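Side-chain contacts in NAD-dependent epimerase/dehydratase domain-containing protein (Ruegeria pomeroyi DSS-3, PDB 3IUS), which is of unknown function but, as a Rossmann-fold member of the NAD-dependent epimerase/dehydratase family, probably binds NAD: residues Leu52-Glu57 with Leu81-Asp86; His147-Ala152 with Ala189-Ala194; Val255-Ile260 with Val266-Pro271. All blocks are in the same frame, centred on the assembly; numbering follows the deposited sequence.

Contact 1. Residues Leu52-Glu57 with Leu81-Asp86; sequences LLWPGE and LAALGD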
# COMPACT_ATOMS: atom_id res chain seq x y z
N LEU A 52 -17.67 -5.54 -9.10
CA LEU A 52 -18.87 -5.12 -8.40
C LEU A 52 -18.85 -3.62 -8.18
O LEU A 52 -17.82 -3.05 -7.82
CB LEU A 52 -18.97 -5.81 -7.04
CG LEU A 52 -19.43 -7.26 -6.97
CD1 LEU A 52 -19.51 -7.69 -5.52
CD2 LEU A 52 -20.77 -7.42 -7.65
N LEU A 53 -19.99 -2.97 -8.40
CA LEU A 53 -20.12 -1.55 -8.12
C LEU A 53 -20.54 -1.36 -6.66
O LEU A 53 -21.56 -1.89 -6.24
CB LEU A 53 -21.15 -0.92 -9.06
CG LEU A 53 -21.29 0.61 -9.06
CD1 LEU A 53 -19.96 1.28 -9.37
CD2 LEU A 53 -22.36 1.02 -10.06
N TRP A 54 -19.74 -0.61 -5.91
CA TRP A 54 -20.02 -0.35 -4.50
C TRP A 54 -19.36 0.95 -4.04
O TRP A 54 -18.15 1.13 -4.23
CB TRP A 54 -19.56 -1.54 -3.64
CG TRP A 54 -20.08 -1.49 -2.24
CD1 TRP A 54 -21.34 -1.78 -1.82
CD2 TRP A 54 -19.34 -1.12 -1.06
NE1 TRP A 54 -21.44 -1.62 -0.46
CE2 TRP A 54 -20.23 -1.22 0.03
CE3 TRP A 54 -18.02 -0.72 -0.83
CZ2 TRP A 54 -19.84 -0.93 1.33
CZ3 TRP A 54 -17.64 -0.43 0.47
CH2 TRP A 54 -18.54 -0.53 1.53
N PRO A 55 -20.13 1.87 -3.42
CA PRO A 55 -21.53 1.83 -2.99
C PRO A 55 -22.54 1.44 -4.06
O PRO A 55 -22.39 1.77 -5.24
CB PRO A 55 -21.80 3.27 -2.54
CG PRO A 55 -20.48 3.75 -2.09
CD PRO A 55 -19.48 3.13 -3.01
N GLY A 56 -23.59 0.76 -3.63
CA GLY A 56 -24.65 0.30 -4.50
C GLY A 56 -25.33 -0.86 -3.79
O GLY A 56 -25.75 -0.73 -2.65
N GLU A 57 -25.43 -2.00 -4.47
CA GLU A 57 -25.91 -3.20 -3.80
C GLU A 57 -24.84 -3.71 -2.85
O GLU A 57 -23.65 -3.51 -3.08
CB GLU A 57 -26.30 -4.28 -4.81
CG GLU A 57 -27.60 -3.98 -5.57
CD GLU A 57 -28.77 -3.64 -4.64
OE1 GLU A 57 -28.72 -4.02 -3.45
OE2 GLU A 57 -29.73 -3.00 -5.12
N LEU A 81 -16.19 -1.35 7.27
CA LEU A 81 -16.77 -1.71 8.57
C LEU A 81 -18.01 -0.87 8.86
O LEU A 81 -18.96 -1.35 9.47
CB LEU A 81 -15.74 -1.55 9.69
CG LEU A 81 -14.59 -2.56 9.74
CD1 LEU A 81 -13.59 -2.19 10.84
CD2 LEU A 81 -15.12 -3.97 9.94
N ALA A 82 -18.00 0.38 8.42
CA ALA A 82 -19.14 1.27 8.67
C ALA A 82 -20.40 0.74 7.99
O ALA A 82 -21.50 0.85 8.53
CB ALA A 82 -18.83 2.69 8.20
N ALA A 83 -20.24 0.14 6.81
CA ALA A 83 -21.38 -0.32 6.03
C ALA A 83 -21.69 -1.80 6.26
O ALA A 83 -22.84 -2.22 6.10
CB ALA A 83 -21.14 -0.06 4.54
N LEU A 84 -20.69 -2.57 6.64
CA LEU A 84 -20.82 -4.02 6.64
C LEU A 84 -20.22 -4.69 7.87
O LEU A 84 -20.11 -5.92 7.92
CB LEU A 84 -20.17 -4.60 5.38
CG LEU A 84 -20.94 -4.45 4.07
CD1 LEU A 84 -20.01 -4.60 2.88
CD2 LEU A 84 -22.07 -5.46 4.02
N GLY A 85 -19.82 -3.89 8.86
CA GLY A 85 -19.13 -4.41 10.03
C GLY A 85 -19.91 -5.48 10.77
O GLY A 85 -19.33 -6.47 11.22
N ASP A 86 -21.21 -5.28 10.91
CA ASP A 86 -22.08 -6.24 11.58
C ASP A 86 -22.02 -7.61 10.92
O ASP A 86 -21.92 -8.63 11.60
CB ASP A 86 -23.53 -5.75 11.58
CG ASP A 86 -23.78 -4.66 12.61
OD1 ASP A 86 -22.80 -4.11 13.16
OD2 ASP A 86 -24.96 -4.35 12.87
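Ala83 and Leu84 of helix 79-90 meet a single side chain of Leu52-Glu57, the indole of Trp54, which reaches across from just past the end of strand 49-53. The six-membered part of the ring leads, and both contacts are apolar. At the start of Leu81-Asp86, Leu81 faces away from the tryptophan at CB, and its side chain touches Gln137 and Trp138 of helix 126-140, while its backbone N is hydrogen-bonded to the carboxylate of Asp78. Two residues on, Ala83 turns its methyl toward the indole. CB lies near the ring plane, at the edge, 3.6 Å from Trp54 CZ2 and 4.0 Å from Trp54 CH2, so the benzo corner abuts the methyl instead of laying a face over it. Leu84, the buried member of the group, also points toward the indole and sends its CD1 branch obliquely to the same carbon, 4.0 Å from Trp54 CZ2; the two side chains pass each other running in opposite directions. CZ2 is thus shared by both neighbours. The indole gets there because its CG stands anti to the backbone N (chi1 -167°), which carries the ring out from the chain toward the helix. Beyond Leu84 the helix turn is closed by Gly85 N, bonded to Leu81 O at 2.8 Å. On the other side, a cis peptide joins Trp54 to Pro55 and turns the chain directly after the tryptophan. Pro59 touches Trp54 and Glu58 touches Leu84, so the loop after the strand also borders the pair. In the parallel Rossmann sheet, strand 49-53 is an outer strand bonded to 30-35, with Trp54 itself paired to Ser35, and the indole links this margin to helix 79-90, which is flanked by helix 126-140.

Contact 2. Residues His147-Ala152 with Ala189-Ala194; sequences HVFRLA and AQVLAA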
# COMPACT_ATOMS: atom_id res chain seq x y z
N HIS A 147 -4.98 -9.33 9.50
CA HIS A 147 -3.57 -9.05 9.28
C HIS A 147 -3.54 -7.63 8.77
O HIS A 147 -4.34 -7.28 7.91
CB HIS A 147 -2.98 -10.00 8.24
CG HIS A 147 -3.16 -11.45 8.59
ND1 HIS A 147 -4.37 -12.09 8.50
CD2 HIS A 147 -2.28 -12.37 9.05
CE1 HIS A 147 -4.24 -13.35 8.88
NE2 HIS A 147 -2.97 -13.54 9.22
N VAL A 148 -2.67 -6.82 9.36
CA VAL A 148 -2.53 -5.43 8.95
C VAL A 148 -1.22 -5.25 8.22
O VAL A 148 -0.16 -5.67 8.69
CB VAL A 148 -2.57 -4.48 10.16
CG1 VAL A 148 -2.18 -3.06 9.75
CG2 VAL A 148 -3.96 -4.50 10.81
N PHE A 149 -1.29 -4.59 7.06
CA PHE A 149 -0.11 -4.36 6.25
C PHE A 149 0.09 -2.87 6.09
O PHE A 149 -0.70 -2.21 5.44
CB PHE A 149 -0.27 -5.02 4.87
CG PHE A 149 -0.49 -6.51 4.94
CD1 PHE A 149 0.59 -7.37 4.92
CD2 PHE A 149 -1.77 -7.03 5.03
CE1 PHE A 149 0.40 -8.74 5.00
CE2 PHE A 149 -1.97 -8.39 5.11
CZ PHE A 149 -0.88 -9.25 5.09
N ARG A 150 1.14 -2.36 6.73
CA ARG A 150 1.45 -0.94 6.66
C ARG A 150 2.34 -0.70 5.45
O ARG A 150 3.54 -0.98 5.46
CB ARG A 150 2.08 -0.46 7.97
CG ARG A 150 1.19 -0.78 9.18
CD ARG A 150 1.76 -0.31 10.52
NE ARG A 150 0.77 -0.49 11.58
CZ ARG A 150 1.07 -0.60 12.88
NH1 ARG A 150 2.33 -0.56 13.28
NH2 ARG A 150 0.09 -0.76 13.77
N LEU A 151 1.72 -0.19 4.39
CA LEU A 151 2.37 -0.04 3.10
C LEU A 151 3.15 1.26 3.03
O LEU A 151 2.68 2.30 3.48
CB LEU A 151 1.33 -0.08 1.97
CG LEU A 151 0.41 -1.30 1.89
CD1 LEU A 151 -0.58 -1.16 0.73
CD2 LEU A 151 1.21 -2.58 1.76
N ALA A 152 4.35 1.19 2.47
CA ALA A 152 5.11 2.38 2.17
C ALA A 152 4.56 3.00 0.88
O ALA A 152 3.53 2.57 0.37
CB ALA A 152 6.59 2.04 2.03
N ALA A 189 2.50 -7.73 -3.58
CA ALA A 189 1.80 -8.94 -4.00
C ALA A 189 2.41 -10.19 -3.36
O ALA A 189 1.69 -11.09 -2.92
CB ALA A 189 1.79 -9.06 -5.52
N GLN A 190 3.74 -10.22 -3.30
CA GLN A 190 4.47 -11.31 -2.65
C GLN A 190 4.07 -11.45 -1.19
O GLN A 190 3.79 -12.55 -0.71
CB GLN A 190 5.97 -11.06 -2.73
CG GLN A 190 6.64 -11.54 -4.00
CD GLN A 190 8.10 -11.86 -3.79
OE1 GLN A 190 8.51 -13.02 -3.84
NE2 GLN A 190 8.90 -10.83 -3.53
N VAL A 191 4.08 -10.33 -0.48
CA VAL A 191 3.75 -10.33 0.94
C VAL A 191 2.32 -10.82 1.20
O VAL A 191 2.09 -11.69 2.05
CB VAL A 191 3.95 -8.92 1.55
CG1 VAL A 191 3.35 -8.84 2.95
CG2 VAL A 191 5.43 -8.56 1.56
N LEU A 192 1.37 -10.27 0.45
CA LEU A 192 -0.03 -10.66 0.59
C LEU A 192 -0.20 -12.15 0.35
O LEU A 192 -0.83 -12.86 1.15
CB LEU A 192 -0.90 -9.85 -0.37
CG LEU A 192 -1.02 -8.37 0.00
CD1 LEU A 192 -1.85 -7.58 -1.03
CD2 LEU A 192 -1.61 -8.23 1.40
N ALA A 193 0.39 -12.64 -0.73
CA ALA A 193 0.34 -14.06 -1.04
C ALA A 193 0.97 -14.88 0.09
O ALA A 193 0.39 -15.88 0.54
CB ALA A 193 1.02 -14.34 -2.38
N ALA A 194 2.14 -14.45 0.57
CA ALA A 194 2.83 -15.17 1.64
C ALA A 194 1.98 -15.23 2.91
O ALA A 194 1.91 -16.27 3.57
CB ALA A 194 4.18 -14.53 1.93
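Leu192 sets its CD2 methyl over one face of the Phe149 ring, nearly above the centre: CD2 is 3.7 Å from the ring centroid and 12° off the normal, a CH-pi contact. The methyl is almost evenly spaced from the ring carbons, with Leu192 CD2 3.7 Å from Phe149 CE2 and 4.2 Å from Phe149 CE1. Val191 adds a second touch, its CG1 coming obliquely to Phe149 CE1 at 3.6 Å and Phe149 CD1 at 3.7 Å. That branch lies anti to the backbone N of Val191 (chi1 169°), which brings it to the ring. All three residues are buried. They join strand 146-155 to helix 185-197 in the alpha/beta layering of a Rossmann fold; the helix leads from strand 182-184 to strand 204-207, both of which pair parallel with 146-155. Around the ring, Tyr205 meets it with planes about 20° apart, and Trp97, Leu101, Val207 and Ser195 also touch it. With an alanine here in place of Phe149, Leu192 CD2 would probably lose the aromatic face it rests on, and a gap would be likely to open beside Val191 CG1 and Tyr205. Backbone bonding of Phe149 to Tyr100 of strand 97-103 fixes the strand that carries the ring. Further out, His147 stacks on Trp97 and hydrogen-bonds through ND1 to Val98 O and through NE2 to Asp200 N. Arg150 forms a salt bridge with Glu135 of helix 126-140 and a hydrogen bond with the hydroxyl of Tyr107.

Contact 3. Residues Val255-Ile260 with Val266-Pro271; sequences VRNDRI and VRLKYP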
# COMPACT_ATOMS: atom_id res chain seq x y z
N VAL A 255 11.73 2.66 8.34
CA VAL A 255 10.86 1.56 8.74
C VAL A 255 11.52 0.21 8.51
O VAL A 255 11.98 -0.08 7.40
CB VAL A 255 9.52 1.61 7.97
CG1 VAL A 255 8.58 0.52 8.48
CG2 VAL A 255 8.88 3.00 8.08
N ARG A 256 11.54 -0.62 9.55
CA ARG A 256 12.09 -1.97 9.48
C ARG A 256 11.11 -2.91 8.77
O ARG A 256 9.90 -2.80 8.95
CB ARG A 256 12.36 -2.54 10.89
CG ARG A 256 13.40 -1.80 11.73
CD ARG A 256 14.82 -1.96 11.17
NE ARG A 256 15.81 -1.34 12.06
CZ ARG A 256 17.04 -1.00 11.70
NH1 ARG A 256 17.46 -1.23 10.47
NH2 ARG A 256 17.87 -0.44 12.58
N ASN A 257 11.65 -3.82 7.97
CA ASN A 257 10.84 -4.78 7.22
C ASN A 257 11.26 -6.22 7.53
O ASN A 257 11.14 -7.10 6.67
CB ASN A 257 10.97 -4.52 5.71
CG ASN A 257 12.39 -4.68 5.20
OD1 ASN A 257 13.27 -5.15 5.93
ND2 ASN A 257 12.64 -4.26 3.96
N ASP A 258 11.73 -6.45 8.75
CA ASP A 258 12.24 -7.76 9.15
C ASP A 258 11.16 -8.83 9.23
O ASP A 258 11.37 -9.98 8.84
CB ASP A 258 12.96 -7.66 10.51
CG ASP A 258 14.04 -6.58 10.52
OD1 ASP A 258 14.85 -6.54 9.58
OD2 ASP A 258 14.08 -5.79 11.48
N ARG A 259 9.99 -8.44 9.73
CA ARG A 259 8.90 -9.37 9.96
C ARG A 259 8.47 -10.11 8.69
O ARG A 259 8.26 -11.32 8.71
CB ARG A 259 7.72 -8.63 10.58
CG ARG A 259 6.91 -9.47 11.55
CD ARG A 259 6.32 -8.63 12.67
NE ARG A 259 7.31 -7.74 13.27
CZ ARG A 259 7.28 -7.31 14.52
NH1 ARG A 259 8.23 -6.51 14.98
NH2 ARG A 259 6.29 -7.70 15.33
N ILE A 260 8.32 -9.39 7.58
CA ILE A 260 7.88 -10.03 6.35
C ILE A 260 8.93 -11.02 5.85
O ILE A 260 8.59 -12.02 5.21
CB ILE A 260 7.54 -9.01 5.23
CG1 ILE A 260 8.74 -8.13 4.94
CG2 ILE A 260 6.29 -8.20 5.61
CD1 ILE A 260 8.55 -7.16 3.77
N VAL A 266 9.38 -13.90 2.83
CA VAL A 266 9.45 -13.05 1.65
C VAL A 266 10.88 -12.62 1.34
O VAL A 266 11.63 -12.24 2.23
CB VAL A 266 8.56 -11.80 1.80
CG1 VAL A 266 8.94 -10.74 0.76
CG2 VAL A 266 7.10 -12.18 1.69
N ARG A 267 11.24 -12.68 0.06
CA ARG A 267 12.51 -12.14 -0.39
C ARG A 267 12.22 -11.10 -1.46
O ARG A 267 11.72 -11.42 -2.54
CB ARG A 267 13.42 -13.25 -0.92
CG ARG A 267 14.80 -12.76 -1.29
CD ARG A 267 15.84 -13.88 -1.34
NE ARG A 267 17.19 -13.31 -1.37
CZ ARG A 267 17.70 -12.69 -2.42
NH1 ARG A 267 18.93 -12.18 -2.36
NH2 ARG A 267 17.00 -12.58 -3.54
N LEU A 268 12.52 -9.84 -1.15
CA LEU A 268 12.20 -8.73 -2.03
C LEU A 268 12.78 -8.87 -3.43
O LEU A 268 13.96 -9.16 -3.60
CB LEU A 268 12.67 -7.41 -1.41
CG LEU A 268 12.12 -7.00 -0.05
CD1 LEU A 268 12.70 -5.64 0.35
CD2 LEU A 268 10.59 -6.97 -0.08
N LYS A 269 11.92 -8.67 -4.43
CA LYS A 269 12.34 -8.65 -5.83
C LYS A 269 13.09 -7.36 -6.10
O LYS A 269 14.02 -7.32 -6.91
CB LYS A 269 11.13 -8.72 -6.76
CG LYS A 269 10.37 -10.03 -6.77
CD LYS A 269 9.09 -9.90 -7.59
CE LYS A 269 8.54 -11.25 -8.02
NZ LYS A 269 8.03 -12.06 -6.87
N TYR A 270 12.66 -6.30 -5.43
CA TYR A 270 13.26 -4.98 -5.63
C TYR A 270 13.61 -4.36 -4.28
O TYR A 270 12.85 -3.56 -3.74
CB TYR A 270 12.32 -4.07 -6.42
CG TYR A 270 11.82 -4.67 -7.72
CD1 TYR A 270 12.65 -4.77 -8.83
CD2 TYR A 270 10.52 -5.14 -7.83
CE1 TYR A 270 12.19 -5.32 -10.02
CE2 TYR A 270 10.06 -5.70 -9.01
CZ TYR A 270 10.90 -5.78 -10.10
OH TYR A 270 10.43 -6.33 -11.28
N PRO A 271 14.77 -4.74 -3.72
CA PRO A 271 15.21 -4.30 -2.39
C PRO A 271 15.41 -2.80 -2.27
O PRO A 271 15.39 -2.26 -1.16
CB PRO A 271 16.55 -5.03 -2.22
CG PRO A 271 16.96 -5.39 -3.62
CD PRO A 271 15.69 -5.73 -4.29
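Ile260 and Val266 are tied by one backbone hydrogen bond where the short helix 258-262 gives way to the irregular chain that leads to helix 273-282; the short helix and the loop after it pack against helix 185-197 of the Rossmann fold. Val266 N donates to Ile260 O at 3.1 Å with an N-H...O angle of 156°, from a direction moderately tilted out of the carbonyl plane. The valine side chain lies close to the same oxygen: Val266 CB is 3.4 Å from Ile260 O, and Val266 CG2 3.8 Å from it, so the side chain sits beside the carbonyl that its own backbone N bonds. Farther along, Leu268 spreads its two methyls between two partners. Its CD2 approaches the end of Ile260, CD1, at 4.4 Å, a loose apolar touch. Ile260 presents that end by placing CG1 between its backbone N and carbonyl carbon (chi1 57°), with the chain extended beyond it, while its side chain also touches Val191 and Tyr205. The other methyl, CD1, faces Asn257. There the carboxamide, whose CG likewise sits between backbone N and carbonyl carbon (chi1 62°), crosses the leucine at a slant. Its amide is held by other polar groups: ND2 hydrogen-bonds to Asp210 OD1 and to Cys208 O, and OD1 to Lys261 NZ, which together would fix the rotation of the group and satisfy its polar atoms. Leu268 therefore packs beside a buried amide that bonds to others. The loop is held to the Rossmann helix too, since Val266 touches Ala194, Leu268 touches Asp187, and the Asp187 carboxylate accepts from the backbone N of Lys269 and of Tyr270. Against the amide the leucine offers one methyl: Leu268 CD1 lies 3.9 Å from Asn257 ND2.

Along the chain the three contacts follow in series. Contacts 1 and 2 reach the same parallel Rossmann sheet, through strand 49-53 at its margin and strand 146-155 further in; their centres are about 23 Å apart and their nearest atoms about 10 Å. Contact 3 lies on the opposite side of the chain's centre from contact 1, about 33 Å between centres, but its centre is about 10 Å from that of contact 2, which it touches. Helix 185-197 is the bridge: Gln190 NE2 probably hydrogen-bonds to Arg267 O at 3.0 Å, and Val266 packs on Val191. The late chain is thereby fastened to the Rossmann core, which probably binds the dinucleotide.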